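Local atomic coordinates of transcobalamin-1 (Homo sapiens, PDB entry 4KKI), a protein that captures vitamin B12 with femtomolar affinity and shields it from stomach acid. Residues S91-L100 against Q146-F157; V352-M362 against A415-L426. One frame throughout, in Å; residues are numbered along the deposited sequence.

Interaction 1. Residues S91-L100 against Q146-F157; sequences SSGELALIIL and QLSLDVLALCLF
Leu-149 lies as a knob in a hole formed by Gly-93, Ala-96, Leu-97 and Leu-100 of the facing helix, its CD2 4.0 Å from Leu-97 CD2. The two helix segments cross at 37° with axes 8.1 Å apart, and small residues line the crossing: Ala-96 CB stands 4.0 Å from Ala-153 CB. Further along, Leu-100 CG lies anti to its carbonyl carbon (chi1 -66°), which carries CD2 to the edge of the Phe-157 ring, 3.7 Å from CE1, while Ile-99 CG2 covers one face in a CH-pi contact. At the other end, the extended Gln-146 side chain lays its amide over the first turn of helix 92-100. Its OE1 accepts from Ser-91 OG (2.9 Å) and Gly-93 N (3.0 Å), both from one face of its plane; its NE2 hydrogen-bonds cyanocobalamin, consistent with that orientation. Ser-91 OG also accepts from Glu-94 N while Glu-94 OE1 accepts from Ser-91 N, a capping box that probably couples the helix start to the ligand-binding amide. Ser-92 OG has one proton for two carboxylates, Asp-150 OD2 at 2.8 Å and Glu-129. In the alpha-helical barrel, helix 118-135 packs beside Asp-150, helix 185-203 touches Leu-149, and helix 55-63 covers Leu-97 and Leu-100.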
loop_
_atom_site.group_PDB
_atom_site.type_symbol
_atom_site.label_atom_id
_atom_site.label_comp_id
_atom_site.label_asym_id
_atom_site.label_seq_id
_atom_site.Cartn_x
_atom_site.Cartn_y
_atom_site.Cartn_z
ATOM N N SER A 91 3.164 10.206 -9.722
ATOM C CA SER A 91 4.255 9.286 -9.413
ATOM C C SER A 91 4.119 8.011 -10.231
ATOM O O SER A 91 3.027 7.671 -10.690
ATOM C CB SER A 91 4.283 8.946 -7.925
ATOM O OG SER A 91 3.339 7.932 -7.622
ATOM N N SER A 92 5.234 7.310 -10.413
ATOM C CA SER A 92 5.239 6.063 -11.167
ATOM C C SER A 92 4.237 5.063 -10.588
ATOM O O SER A 92 3.473 4.444 -11.327
ATOM C CB SER A 92 6.646 5.458 -11.204
ATOM O OG SER A 92 7.130 5.199 -9.897
ATOM N N GLY A 93 4.233 4.929 -9.265
ATOM C CA GLY A 93 3.315 4.029 -8.589
ATOM C C GLY A 93 1.855 4.395 -8.789
ATOM O O GLY A 93 1.000 3.518 -8.906
ATOM N N GLU A 94 1.567 5.693 -8.823
ATOM C CA GLU A 94 0.202 6.167 -9.031
ATOM C C GLU A 94 -0.282 5.818 -10.430
ATOM O O GLU A 94 -1.428 5.414 -10.619
ATOM C CB GLU A 94 0.110 7.679 -8.813
ATOM C CG GLU A 94 0.147 8.109 -7.358
ATOM C CD GLU A 94 0.159 9.617 -7.199
ATOM O OE1 GLU A 94 0.515 10.320 -8.170
ATOM O OE2 GLU A 94 -0.192 10.101 -6.104
ATOM N N LEU A 95 0.602 5.978 -11.408
ATOM C CA LEU A 95 0.284 5.645 -12.787
ATOM C C LEU A 95 0.138 4.136 -12.950
ATOM O O LEU A 95 -0.713 3.662 -13.708
ATOM C CB LEU A 95 1.361 6.181 -13.733
ATOM C CG LEU A 95 1.148 5.883 -15.216
ATOM C CD1 LEU A 95 -0.222 6.372 -15.655
ATOM C CD2 LEU A 95 2.242 6.517 -16.062
ATOM N N ALA A 96 0.976 3.386 -12.238
ATOM C CA ALA A 96 0.902 1.929 -12.251
ATOM C C ALA A 96 -0.473 1.449 -11.788
ATOM O O ALA A 96 -1.077 0.587 -12.421
ATOM C CB ALA A 96 2.000 1.329 -11.383
ATOM N N LEU A 97 -0.963 2.016 -10.689
ATOM C CA LEU A 97 -2.283 1.659 -10.174
ATOM C C LEU A 97 -3.388 2.034 -11.153
ATOM O O LEU A 97 -4.381 1.320 -11.281
ATOM C CB LEU A 97 -2.541 2.319 -8.819
ATOM C CG LEU A 97 -1.833 1.704 -7.610
ATOM C CD1 LEU A 97 -2.094 2.534 -6.365
ATOM C CD2 LEU A 97 -2.279 0.264 -7.396
ATOM N N ILE A 98 -3.214 3.162 -11.837
ATOM C CA ILE A 98 -4.186 3.604 -12.828
ATOM C C ILE A 98 -4.299 2.578 -13.944
ATOM O O ILE A 98 -5.398 2.173 -14.323
ATOM C CB ILE A 98 -3.814 4.977 -13.413
ATOM C CG1 ILE A 98 -4.046 6.068 -12.369
ATOM C CG2 ILE A 98 -4.631 5.273 -14.665
ATOM C CD1 ILE A 98 -3.672 7.450 -12.840
ATOM N N ILE A 99 -3.150 2.144 -14.450
ATOM C CA ILE A 99 -3.106 1.152 -15.512
ATOM C C ILE A 99 -3.723 -0.168 -15.051
ATOM O O ILE A 99 -4.492 -0.789 -15.785
ATOM C CB ILE A 99 -1.661 0.926 -16.006
ATOM C CG1 ILE A 99 -1.098 2.226 -16.590
ATOM C CG2 ILE A 99 -1.612 -0.198 -17.032
ATOM C CD1 ILE A 99 0.346 2.140 -17.042
ATOM N N LEU A 100 -3.398 -0.579 -13.828
ATOM C CA LEU A 100 -3.934 -1.820 -13.278
ATOM C C LEU A 100 -5.449 -1.743 -13.136
ATOM O O LEU A 100 -6.161 -2.661 -13.537
ATOM C CB LEU A 100 -3.295 -2.147 -11.927
ATOM C CG LEU A 100 -1.800 -2.476 -11.928
ATOM C CD1 LEU A 100 -1.295 -2.635 -10.501
ATOM C CD2 LEU A 100 -1.511 -3.726 -12.748
ATOM N N GLN A 146 6.302 1.164 -4.786
ATOM C CA GLN A 146 5.883 1.701 -6.077
ATOM C C GLN A 146 6.707 1.102 -7.210
ATOM O O GLN A 146 6.184 0.823 -8.289
ATOM C CB GLN A 146 5.985 3.228 -6.097
ATOM C CG GLN A 146 5.070 3.914 -5.097
ATOM C CD GLN A 146 4.868 5.386 -5.397
ATOM O OE1 GLN A 146 5.037 5.830 -6.533
ATOM N NE2 GLN A 146 4.502 6.151 -4.376
ATOM N N LEU A 147 7.995 0.900 -6.955
ATOM C CA LEU A 147 8.879 0.285 -7.935
ATOM C C LEU A 147 8.372 -1.106 -8.295
ATOM O O LEU A 147 8.459 -1.533 -9.449
ATOM C CB LEU A 147 10.303 0.194 -7.390
ATOM C CG LEU A 147 11.409 0.065 -8.437
ATOM C CD1 LEU A 147 11.582 1.379 -9.184
ATOM C CD2 LEU A 147 12.712 -0.365 -7.792
ATOM N N SER A 148 7.836 -1.806 -7.299
ATOM C CA SER A 148 7.267 -3.130 -7.511
ATOM C C SER A 148 5.961 -3.013 -8.280
ATOM O O SER A 148 5.678 -3.817 -9.168
ATOM C CB SER A 148 7.025 -3.833 -6.175
ATOM O OG SER A 148 8.224 -3.951 -5.434
ATOM N N LEU A 149 5.164 -2.010 -7.925
ATOM C CA LEU A 149 3.943 -1.711 -8.662
ATOM C C LEU A 149 4.266 -1.437 -10.128
ATOM O O LEU A 149 3.538 -1.866 -11.022
ATOM C CB LEU A 149 3.216 -0.511 -8.047
ATOM C CG LEU A 149 2.376 -0.750 -6.791
ATOM C CD1 LEU A 149 1.864 0.567 -6.222
ATOM C CD2 LEU A 149 1.218 -1.679 -7.104
ATOM N N ASP A 150 5.369 -0.730 -10.367
ATOM C CA ASP A 150 5.787 -0.392 -11.725
ATOM C C ASP A 150 6.098 -1.633 -12.551
ATOM O O ASP A 150 5.575 -1.804 -13.652
ATOM C CB ASP A 150 7.007 0.528 -11.700
ATOM C CG ASP A 150 6.719 1.861 -11.046
ATOM O OD1 ASP A 150 5.543 2.282 -11.046
ATOM O OD2 ASP A 150 7.668 2.483 -10.524
ATOM N N VAL A 151 6.956 -2.492 -12.013
ATOM C CA VAL A 151 7.330 -3.724 -12.693
ATOM C C VAL A 151 6.109 -4.612 -12.916
ATOM O O VAL A 151 5.944 -5.193 -13.988
ATOM C CB VAL A 151 8.406 -4.497 -11.904
ATOM C CG1 VAL A 151 8.714 -5.828 -12.576
ATOM C CG2 VAL A 151 9.667 -3.657 -11.777
ATOM N N LEU A 152 5.247 -4.697 -11.906
ATOM C CA LEU A 152 4.042 -5.516 -11.987
ATOM C C LEU A 152 3.145 -5.077 -13.141
ATOM O O LEU A 152 2.711 -5.900 -13.949
ATOM C CB LEU A 152 3.268 -5.463 -10.666
ATOM C CG LEU A 152 1.931 -6.206 -10.599
ATOM C CD1 LEU A 152 2.110 -7.684 -10.918
ATOM C CD2 LEU A 152 1.284 -6.027 -9.229
ATOM N N ALA A 153 2.883 -3.776 -13.215
ATOM C CA ALA A 153 2.023 -3.219 -14.253
ATOM C C ALA A 153 2.628 -3.380 -15.648
ATOM O O ALA A 153 1.938 -3.780 -16.586
ATOM C CB ALA A 153 1.725 -1.755 -13.965
ATOM N N LEU A 154 3.915 -3.068 -15.778
ATOM C CA LEU A 154 4.618 -3.213 -17.050
ATOM C C LEU A 154 4.651 -4.668 -17.507
ATOM O O LEU A 154 4.549 -4.958 -18.700
ATOM C CB LEU A 154 6.044 -2.669 -16.943
ATOM C CG LEU A 154 6.181 -1.157 -16.764
ATOM C CD1 LEU A 154 7.628 -0.778 -16.480
ATOM C CD2 LEU A 154 5.663 -0.430 -17.993
ATOM N N CYS A 155 4.792 -5.577 -16.548
ATOM C CA CYS A 155 4.816 -7.007 -16.832
ATOM C C CYS A 155 3.455 -7.534 -17.283
ATOM O O CYS A 155 3.357 -8.259 -18.273
ATOM C CB CYS A 155 5.293 -7.781 -15.602
ATOM S SG CYS A 155 5.116 -9.563 -15.742
ATOM N N LEU A 156 2.406 -7.165 -16.552
ATOM C CA LEU A 156 1.051 -7.626 -16.853
ATOM C C LEU A 156 0.511 -7.098 -18.182
ATOM O O LEU A 156 -0.359 -7.718 -18.792
ATOM C CB LEU A 156 0.093 -7.235 -15.727
ATOM C CG LEU A 156 0.194 -8.022 -14.422
ATOM C CD1 LEU A 156 -0.671 -7.381 -13.344
ATOM C CD2 LEU A 156 -0.223 -9.465 -14.654
ATOM N N PHE A 157 1.021 -5.953 -18.624
ATOM C CA PHE A 157 0.493 -5.316 -19.829
ATOM C C PHE A 157 1.520 -5.222 -20.954
ATOM O O PHE A 157 1.415 -4.368 -21.834
ATOM C CB PHE A 157 -0.101 -3.942 -19.496
ATOM C CG PHE A 157 -1.295 -4.014 -18.590
ATOM C CD1 PHE A 157 -1.135 -4.072 -17.216
ATOM C CD2 PHE A 157 -2.577 -4.044 -19.112
ATOM C CE1 PHE A 157 -2.232 -4.151 -16.377
ATOM C CE2 PHE A 157 -3.678 -4.120 -18.277
ATOM C CZ PHE A 157 -3.504 -4.177 -16.909
#

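Interaction 2. Residues V352-M362 against A415-L426; sequences VLNGSVFLSVM and AGSYVVRNGENL. With NAG (2-acetamido-2-deoxy-beta-D-glucopyranose), chain G; NAG (2-acetamido-2-deoxy-beta-D-glucopyranose), chain H.
Phe-358 N and Leu-359 N, in the first turn of a helix, give hydrogen bonds to the facing loop: the former to Tyr-418 O (2.8 Å), in the carbonyl plane, the latter to Ala-415 O (2.6 Å), from above it. A straighter bond runs from Val-420 N to Ser-356 O at 3.2 Å, with an N-H...O angle of 165°, beside the single bridge pairing Val-357 with Val-419. A water lies between Ser-356 O and Val-420 O, next to this bond. Within the loop, Glu-424 receives Tyr-418 OH and Ser-406 OG on OE1 and Arg-421 N on OE2, and probably steadies the turn 421-424. Outward from these bonds, Phe-358 swings its ring inward, CG anti to the backbone N (chi1 -167°): CD1 meets Ala-415 CB at 3.8 Å, and CE2 meets Leu-426 CB at 3.8 Å as the two side chains pass in opposite directions. The ring also packs on Leu-404 and Leu-411, both cobalamin-binding residues. Leu-426 CD1 then reaches Val-361 CG2, 3.8 Å away. Replacing Phe-358 with an alanine would probably open a gap between Ala-415 and Leu-426 and cost Leu-411 a packing partner. Asn-354, on the preceding turn, carries a covalently linked N-acetylglucosamine. Main-chain bonds thus set the register of loop and helix start, while apolar side chains packed between them and Leu-426 provide the burial.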
loop_
_atom_site.group_PDB
_atom_site.type_symbol
_atom_site.label_atom_id
_atom_site.label_comp_id
_atom_site.label_asym_id
_atom_site.label_seq_id
_atom_site.Cartn_x
_atom_site.Cartn_y
_atom_site.Cartn_z
ATOM N N VAL A 352 -7.301 16.158 25.865
ATOM C CA VAL A 352 -8.245 16.150 24.754
ATOM C C VAL A 352 -9.514 15.383 25.110
ATOM O O VAL A 352 -9.529 14.593 26.055
ATOM C CB VAL A 352 -7.621 15.518 23.491
ATOM C CG1 VAL A 352 -6.540 16.421 22.917
ATOM C CG2 VAL A 352 -7.062 14.138 23.810
ATOM N N LEU A 353 -10.579 15.632 24.356
ATOM C CA LEU A 353 -11.825 14.904 24.534
ATOM C C LEU A 353 -11.587 13.432 24.269
ATOM O O LEU A 353 -10.803 13.075 23.402
ATOM C CB LEU A 353 -12.897 15.428 23.581
ATOM C CG LEU A 353 -13.269 16.902 23.727
ATOM C CD1 LEU A 353 -13.842 17.455 22.435
ATOM C CD2 LEU A 353 -14.249 17.094 24.871
ATOM N N ASN A 354 -12.286 12.579 25.000
ATOM C CA ASN A 354 -12.134 11.146 24.842
ATOM C C ASN A 354 -12.524 10.776 23.424
ATOM O O ASN A 354 -13.465 11.330 22.874
ATOM C CB ASN A 354 -13.046 10.434 25.834
ATOM C CG ASN A 354 -12.635 9.001 26.098
ATOM O OD1 ASN A 354 -11.487 8.615 25.912
ATOM N ND2 ASN A 354 -13.592 8.206 26.544
ATOM N N GLY A 355 -11.790 9.846 22.829
ATOM C CA GLY A 355 -12.034 9.471 21.452
ATOM C C GLY A 355 -11.390 10.395 20.441
ATOM O O GLY A 355 -11.669 10.312 19.252
ATOM N N SER A 356 -10.534 11.289 20.916
ATOM C CA SER A 356 -9.800 12.175 20.029
ATOM C C SER A 356 -8.716 11.386 19.317
ATOM O O SER A 356 -8.273 10.354 19.803
ATOM C CB SER A 356 -9.176 13.321 20.819
ATOM O OG SER A 356 -10.103 14.364 21.030
ATOM N N VAL A 357 -8.289 11.867 18.161
ATOM C CA VAL A 357 -7.226 11.186 17.437
ATOM C C VAL A 357 -5.865 11.812 17.719
ATOM O O VAL A 357 -5.775 12.885 18.317
ATOM C CB VAL A 357 -7.486 11.157 15.916
ATOM C CG1 VAL A 357 -8.742 10.354 15.612
ATOM C CG2 VAL A 357 -7.593 12.570 15.357
ATOM N N PHE A 358 -4.817 11.120 17.287
ATOM C CA PHE A 358 -3.441 11.565 17.462
ATOM C C PHE A 358 -3.238 12.982 16.916
ATOM O O PHE A 358 -2.484 13.770 17.485
ATOM C CB PHE A 358 -2.501 10.577 16.761
ATOM C CG PHE A 358 -1.049 10.734 17.126
ATOM C CD1 PHE A 358 -0.284 11.749 16.574
ATOM C CD2 PHE A 358 -0.440 9.841 17.992
ATOM C CE1 PHE A 358 1.052 11.886 16.898
ATOM C CE2 PHE A 358 0.900 9.972 18.318
ATOM C CZ PHE A 358 1.645 10.995 17.767
ATOM N N LEU A 359 -3.917 13.299 15.817
ATOM C CA LEU A 359 -3.804 14.617 15.195
ATOM C C LEU A 359 -4.347 15.725 16.097
ATOM O O LEU A 359 -3.807 16.831 16.131
ATOM C CB LEU A 359 -4.527 14.641 13.848
ATOM C CG LEU A 359 -4.422 15.929 13.028
ATOM C CD1 LEU A 359 -2.972 16.228 12.689
ATOM C CD2 LEU A 359 -5.261 15.829 11.761
ATOM N N SER A 360 -5.421 15.425 16.821
ATOM C CA SER A 360 -6.024 16.392 17.730
ATOM C C SER A 360 -5.038 16.781 18.828
ATOM O O SER A 360 -4.979 17.940 19.242
ATOM C CB SER A 360 -7.312 15.831 18.338
ATOM O OG SER A 360 -8.259 15.526 17.329
ATOM N N VAL A 361 -4.263 15.804 19.289
ATOM C CA VAL A 361 -3.223 16.042 20.282
ATOM C C VAL A 361 -2.191 17.022 19.741
ATOM O O VAL A 361 -1.809 17.978 20.421
ATOM C CB VAL A 361 -2.527 14.725 20.687
ATOM C CG1 VAL A 361 -1.274 15.005 21.506
ATOM C CG2 VAL A 361 -3.489 13.831 21.456
ATOM N N MET A 362 -1.753 16.782 18.509
ATOM C CA MET A 362 -0.764 17.637 17.858
ATOM C C MET A 362 -1.266 19.071 17.728
ATOM O O MET A 362 -0.517 20.021 17.948
ATOM C CB MET A 362 -0.403 17.081 16.478
ATOM C CG MET A 362 0.223 15.694 16.507
ATOM S SD MET A 362 0.699 15.106 14.870
ATOM C CE MET A 362 1.854 16.385 14.377
ATOM N N ALA A 415 -1.966 9.903 12.078
ATOM C CA ALA A 415 -2.352 10.847 13.124
ATOM C C ALA A 415 -3.849 11.152 13.107
ATOM O O ALA A 415 -4.456 11.383 14.153
ATOM C CB ALA A 415 -1.547 12.134 12.992
ATOM N N GLY A 416 -4.439 11.140 11.915
ATOM C CA GLY A 416 -5.850 11.441 11.758
ATOM C C GLY A 416 -6.791 10.318 12.153
ATOM O O GLY A 416 -8.001 10.524 12.239
ATOM N N SER A 417 -6.248 9.130 12.403
ATOM C CA SER A 417 -7.091 7.966 12.677
ATOM C C SER A 417 -6.812 7.281 14.015
ATOM O O SER A 417 -7.695 6.637 14.580
ATOM C CB SER A 417 -6.983 6.952 11.536
ATOM O OG SER A 417 -7.422 7.517 10.313
ATOM N N TYR A 418 -5.590 7.414 14.522
ATOM C CA TYR A 418 -5.216 6.727 15.752
ATOM C C TYR A 418 -5.905 7.318 16.981
ATOM O O TYR A 418 -5.596 8.433 17.402
ATOM C CB TYR A 418 -3.698 6.735 15.948
ATOM C CG TYR A 418 -3.249 5.940 17.153
ATOM C CD1 TYR A 418 -3.087 4.562 17.077
ATOM C CD2 TYR A 418 -2.993 6.564 18.368
ATOM C CE1 TYR A 418 -2.681 3.827 18.177
ATOM C CE2 TYR A 418 -2.586 5.838 19.473
ATOM C CZ TYR A 418 -2.431 4.470 19.370
ATOM O OH TYR A 418 -2.025 3.743 20.465
ATOM N N VAL A 419 -6.835 6.562 17.555
ATOM C CA VAL A 419 -7.545 6.995 18.754
ATOM C C VAL A 419 -6.664 6.812 19.987
ATOM O O VAL A 419 -6.243 5.700 20.300
ATOM C CB VAL A 419 -8.863 6.220 18.939
ATOM C CG1 VAL A 419 -9.566 6.668 20.210
ATOM C CG2 VAL A 419 -9.762 6.413 17.728
ATOM N N VAL A 420 -6.390 7.911 20.680
ATOM C CA VAL A 420 -5.463 7.892 21.806
ATOM C C VAL A 420 -6.151 7.502 23.113
ATOM O O VAL A 420 -7.353 7.708 23.281
ATOM C CB VAL A 420 -4.760 9.254 21.970
ATOM C CG1 VAL A 420 -4.101 9.656 20.662
ATOM C CG2 VAL A 420 -5.753 10.316 22.407
ATOM N N ARG A 421 -5.380 6.932 24.033
ATOM C CA ARG A 421 -5.916 6.501 25.320
ATOM C C ARG A 421 -5.203 7.191 26.477
ATOM O O ARG A 421 -4.136 7.779 26.301
ATOM C CB ARG A 421 -5.825 4.977 25.465
ATOM C CG ARG A 421 -6.656 4.199 24.444
ATOM C CD ARG A 421 -6.755 2.721 24.804
ATOM N NE ARG A 421 -5.448 2.069 24.847
ATOM C CZ ARG A 421 -4.934 1.351 23.853
ATOM N NH1 ARG A 421 -5.619 1.184 22.730
ATOM N NH2 ARG A 421 -3.738 0.795 23.984
ATOM N N ASN A 422 -5.800 7.109 27.661
ATOM C CA ASN A 422 -5.280 7.788 28.842
ATOM C C ASN A 422 -3.904 7.287 29.270
ATOM O O ASN A 422 -3.672 6.082 29.356
ATOM C CB ASN A 422 -6.263 7.647 30.005
ATOM C CG ASN A 422 -6.049 8.693 31.078
ATOM O OD1 ASN A 422 -5.720 9.842 30.784
ATOM N ND2 ASN A 422 -6.232 8.299 32.332
ATOM N N GLY A 423 -2.997 8.222 29.538
ATOM C CA GLY A 423 -1.672 7.888 30.026
ATOM C C GLY A 423 -0.735 7.361 28.957
ATOM O O GLY A 423 0.265 6.713 29.263
ATOM N N GLU A 424 -1.055 7.641 27.698
ATOM C CA GLU A 424 -0.227 7.186 26.588
ATOM C C GLU A 424 0.972 8.102 26.353
ATOM O O GLU A 424 0.841 9.325 26.354
ATOM C CB GLU A 424 -1.056 7.078 25.307
ATOM C CG GLU A 424 -1.280 5.654 24.833
ATOM C CD GLU A 424 -1.925 5.593 23.462
ATOM O OE1 GLU A 424 -1.572 4.686 22.681
ATOM O OE2 GLU A 424 -2.785 6.449 23.167
ATOM N N ASN A 425 2.141 7.499 26.157
ATOM C CA ASN A 425 3.333 8.249 25.778
ATOM C C ASN A 425 3.394 8.461 24.266
ATOM O O ASN A 425 4.086 7.734 23.556
ATOM C CB ASN A 425 4.601 7.532 26.254
ATOM C CG ASN A 425 4.712 7.486 27.763
ATOM O OD1 ASN A 425 4.305 8.418 28.456
ATOM N ND2 ASN A 425 5.267 6.396 28.281
ATOM N N LEU A 426 2.659 9.458 23.783
ATOM C CA LEU A 426 2.628 9.766 22.357
ATOM C C LEU A 426 3.886 10.509 21.935
ATOM O O LEU A 426 4.354 11.407 22.634
ATOM C CB LEU A 426 1.400 10.607 22.024
ATOM C CG LEU A 426 0.066 10.011 22.464
ATOM C CD1 LEU A 426 -1.069 10.934 22.070
ATOM C CD2 LEU A 426 -0.121 8.627 21.862
HETATM C C1 NAG G . -13.389 6.808 26.856
HETATM C C2 NAG G . -13.316 6.057 28.191
HETATM C C3 NAG G . -12.714 4.673 28.010
HETATM C C4 NAG G . -13.479 3.927 26.932
HETATM C C5 NAG G . -13.471 4.751 25.656
HETATM C C6 NAG G . -14.229 4.038 24.548
HETATM C C7 NAG G . -12.005 6.340 30.217
HETATM C C8 NAG G . -12.976 5.782 31.212
HETATM N N2 NAG G . -12.542 6.852 29.119
HETATM O O3 NAG G . -12.790 3.945 29.237
HETATM O O4 NAG G . -12.877 2.650 26.697
HETATM O O5 NAG G . -14.097 6.003 25.918
HETATM O O6 NAG G . -15.056 4.993 23.873
HETATM O O7 NAG G . -10.800 6.330 30.402
HETATM C C1 NAG H . 7.013 11.878 28.793
HETATM C C2 NAG H . 7.534 10.980 29.913
HETATM C C3 NAG H . 8.741 11.610 30.592
HETATM C C4 NAG H . 9.791 11.974 29.554
HETATM C C5 NAG H . 9.183 12.796 28.424
HETATM C C6 NAG H . 10.222 13.014 27.330
HETATM C C7 NAG H . 6.244 9.459 31.289
HETATM C C8 NAG H . 5.658 9.304 32.662
HETATM N N2 NAG H . 6.493 10.702 30.886
HETATM O O3 NAG H . 9.292 10.702 31.519
HETATM O O4 NAG H . 10.825 12.715 30.164
HETATM O O5 NAG H . 8.048 12.159 27.869
HETATM O O6 NAG H . 9.619 13.667 26.238
HETATM O O7 NAG H . 6.476 8.469 30.595
HETATM O O HOH W 1 -8.964 9.477 22.534
#

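How the interactions relate
Interaction 1 is buried and belongs to the N-terminal alpha domain; interaction 2 is only partly buried, lies in the C-terminal beta domain and carries a glycan on Asn-354. They share no helix or strand, with centres about 35 Å apart and nearest atoms about 18 Å apart. Interaction 1 joins two helices by interlocking side chains, and its cross-segment hydrogen bonds all involve a side chain. Interaction 2 joins a strand-to-helix connection to an irregular loop, and its cross-segment bonds run between backbone atoms. Both approach the corrinoid: 91-100/146-157 touches it directly, whereas 352-362/415-426 packs against residues that bind it.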